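Local coordinates for protein superoxide dismutase [Fe] (Methanothermobacter thermautotrophicus, PDB 1MA1) that converts superoxide radicals into hydrogen peroxide and oxygen at a single iron ion in each subunit of a homotetramer, at residues A[7-12]-A[76-81]. Residues are numbered along the deposited sequence; the frame is centred on the assembly and turned at random.
Sequences KFYELP and GGYVLH. With FE (Fe (III) ion), chain G.
The rings of Tyr-9 and Tyr-78 carry most of the packing between residues 7-12, an extended loop, and helix segment 76-81. They lie obliquely, planes inclined at 48° and centroids 4.7 Å apart; Tyr-9 CD1 sits over the centre of one face of the Tyr-78 ring. Tyr-78 extends from the helix toward the loop because its chi1 of 172° places CG opposite the backbone N. Further along, Pro-12 CD adds a looser apolar touch, 4.1 Å from Tyr-78 CE1.

Polar linkage is indirect, an example of a water joining a loop to a helix where no direct hydrogen bond crosses between them. Glu-10 N donates to a water O at 3.0 Å, and the same water O is hydrogen-bonded to Tyr-78 OH at 2.9 Å, while Glu-10 O lies at the edge of the Tyr-78 ring, in its plane. Arg-140 of the second subunit makes a weak hydrogen bond to the same hydroxyl. Were this tyrosine replaced by alanine, the Tyr-9 ring would probably lose its aromatic partner and the bridging water its hold on the helix.

Three residues further along the helix, His-81 ND1 donates to Gly-77 O (2.9 Å, 157°), a bond near the imidazole plane that should fix the ring's rotation, and His-81 NE2 binds the iron ion at 2.1 Å. A water, His-33, Asp-167 and His-171 complete this site, shared between the alpha-hairpin and C-terminal domains of iron/manganese superoxide dismutases.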
loop_
_atom_site.group_PDB
_atom_site.type_symbol
_atom_site.label_atom_id
_atom_site.label_comp_id
_atom_site.label_asym_id
_atom_site.label_seq_id
_atom_site.Cartn_x
_atom_site.Cartn_y
_atom_site.Cartn_z
ATOM N N LYS A 7 30.196 -2.419 3.568
ATOM C CA LYS A 7 30.136 -2.328 2.125
ATOM C C LYS A 7 28.810 -1.717 1.670
ATOM O O LYS A 7 27.791 -1.835 2.354
ATOM C CB LYS A 7 30.362 -3.716 1.532
ATOM C CG LYS A 7 30.562 -3.722 0.038
ATOM C CD LYS A 7 31.355 -4.938 -0.433
ATOM C CE LYS A 7 30.641 -6.242 -0.138
ATOM N NZ LYS A 7 31.293 -7.405 -0.787
ATOM N N PHE A 8 28.831 -1.033 0.532
ATOM C CA PHE A 8 27.742 -0.131 0.161
ATOM C C PHE A 8 27.326 -0.282 -1.288
ATOM O O PHE A 8 27.964 -0.988 -2.062
ATOM C CB PHE A 8 28.141 1.320 0.412
ATOM C CG PHE A 8 28.254 1.672 1.865
ATOM C CD1 PHE A 8 27.117 1.962 2.610
ATOM C CD2 PHE A 8 29.498 1.675 2.509
ATOM C CE1 PHE A 8 27.212 2.253 3.979
ATOM C CE2 PHE A 8 29.604 1.960 3.875
ATOM C CZ PHE A 8 28.461 2.248 4.605
ATOM N N TYR A 9 26.246 0.388 -1.653
ATOM C CA TYR A 9 25.737 0.306 -3.008
ATOM C C TYR A 9 26.474 1.292 -3.898
ATOM O O TYR A 9 26.848 2.374 -3.454
ATOM C CB TYR A 9 24.237 0.606 -3.011
ATOM C CG TYR A 9 23.391 -0.506 -2.442
ATOM C CD1 TYR A 9 23.212 -1.702 -3.147
ATOM C CD2 TYR A 9 22.746 -0.364 -1.209
ATOM C CE1 TYR A 9 22.418 -2.717 -2.640
ATOM C CE2 TYR A 9 21.952 -1.374 -0.695
ATOM C CZ TYR A 9 21.791 -2.545 -1.411
ATOM O OH TYR A 9 21.044 -3.570 -0.884
ATOM N N GLU A 10 26.678 0.913 -5.154
ATOM C CA GLU A 10 27.163 1.849 -6.163
ATOM C C GLU A 10 26.328 1.825 -7.436
ATOM O O GLU A 10 25.762 0.792 -7.804
ATOM C CB GLU A 10 28.614 1.532 -6.488
ATOM C CG GLU A 10 29.552 1.836 -5.336
ATOM C CD GLU A 10 30.950 1.313 -5.569
ATOM O OE1 GLU A 10 31.854 1.635 -4.754
ATOM O OE2 GLU A 10 31.138 0.576 -6.566
ATOM N N LEU A 11 26.252 2.966 -8.115
ATOM C CA LEU A 11 25.589 3.020 -9.411
ATOM C C LEU A 11 26.328 2.124 -10.393
ATOM O O LEU A 11 27.497 2.352 -10.695
ATOM C CB LEU A 11 25.569 4.448 -9.939
ATOM C CG LEU A 11 24.733 4.648 -11.207
ATOM C CD1 LEU A 11 23.244 4.400 -10.882
ATOM C CD2 LEU A 11 24.933 6.059 -11.766
ATOM N N PRO A 12 25.662 1.078 -10.897
ATOM C CA PRO A 12 26.284 0.224 -11.913
ATOM C C PRO A 12 26.389 0.961 -13.232
ATOM O O PRO A 12 25.532 1.780 -13.564
ATOM C CB PRO A 12 25.345 -0.967 -11.981
ATOM C CG PRO A 12 24.021 -0.336 -11.731
ATOM C CD PRO A 12 24.292 0.637 -10.595
ATOM N N GLY A 76 14.797 -1.951 -3.386
ATOM C CA GLY A 76 13.939 -2.318 -4.495
ATOM C C GLY A 76 14.159 -1.481 -5.740
ATOM O O GLY A 76 14.313 -2.023 -6.844
ATOM N N GLY A 77 14.173 -0.164 -5.562
ATOM C CA GLY A 77 14.624 0.720 -6.614
ATOM C C GLY A 77 15.955 0.317 -7.217
ATOM O O GLY A 77 16.070 0.175 -8.435
ATOM N N TYR A 78 16.964 0.131 -6.371
ATOM C CA TYR A 78 18.279 -0.257 -6.850
ATOM C C TYR A 78 18.250 -1.571 -7.636
ATOM O O TYR A 78 18.809 -1.654 -8.732
ATOM C CB TYR A 78 19.242 -0.414 -5.684
ATOM C CG TYR A 78 20.572 -1.006 -6.094
ATOM C CD1 TYR A 78 21.589 -0.201 -6.589
ATOM C CD2 TYR A 78 20.794 -2.382 -6.014
ATOM C CE1 TYR A 78 22.793 -0.741 -6.991
ATOM C CE2 TYR A 78 21.990 -2.931 -6.416
ATOM C CZ TYR A 78 22.986 -2.110 -6.906
ATOM O OH TYR A 78 24.170 -2.671 -7.317
ATOM N N VAL A 79 17.628 -2.595 -7.053
ATOM C CA VAL A 79 17.614 -3.929 -7.648
ATOM C C VAL A 79 16.863 -3.968 -8.977
ATOM O O VAL A 79 17.361 -4.528 -9.942
ATOM C CB VAL A 79 16.965 -4.976 -6.704
ATOM C CG1 VAL A 79 16.870 -6.302 -7.409
ATOM C CG2 VAL A 79 17.787 -5.139 -5.445
ATOM N N LEU A 80 15.677 -3.376 -9.028
ATOM C CA LEU A 80 14.883 -3.379 -10.261
ATOM C C LEU A 80 15.530 -2.619 -11.427
ATOM O O LEU A 80 15.468 -3.084 -12.576
ATOM C CB LEU A 80 13.477 -2.807 -9.999
ATOM C CG LEU A 80 12.563 -3.703 -9.164
ATOM C CD1 LEU A 80 11.289 -3.011 -8.781
ATOM C CD2 LEU A 80 12.263 -4.940 -9.961
ATOM N N HIS A 81 16.146 -1.461 -11.144
ATOM C CA HIS A 81 16.829 -0.725 -12.209
ATOM C C HIS A 81 18.010 -1.567 -12.686
ATOM O O HIS A 81 18.297 -1.622 -13.879
ATOM C CB HIS A 81 17.289 0.683 -11.756
ATOM C CG HIS A 81 16.186 1.706 -11.718
ATOM N ND1 HIS A 81 15.322 1.819 -10.653
ATOM C CD2 HIS A 81 15.824 2.689 -12.591
ATOM C CE1 HIS A 81 14.485 2.826 -10.861
ATOM N NE2 HIS A 81 14.767 3.375 -12.031
HETATM FE FE FE G . 13.028 4.233 -12.925
HETATM O O HOH W 1 26.382 -2.076 -5.606
HETATM O O HOH W 2 12.026 3.804 -11.350
#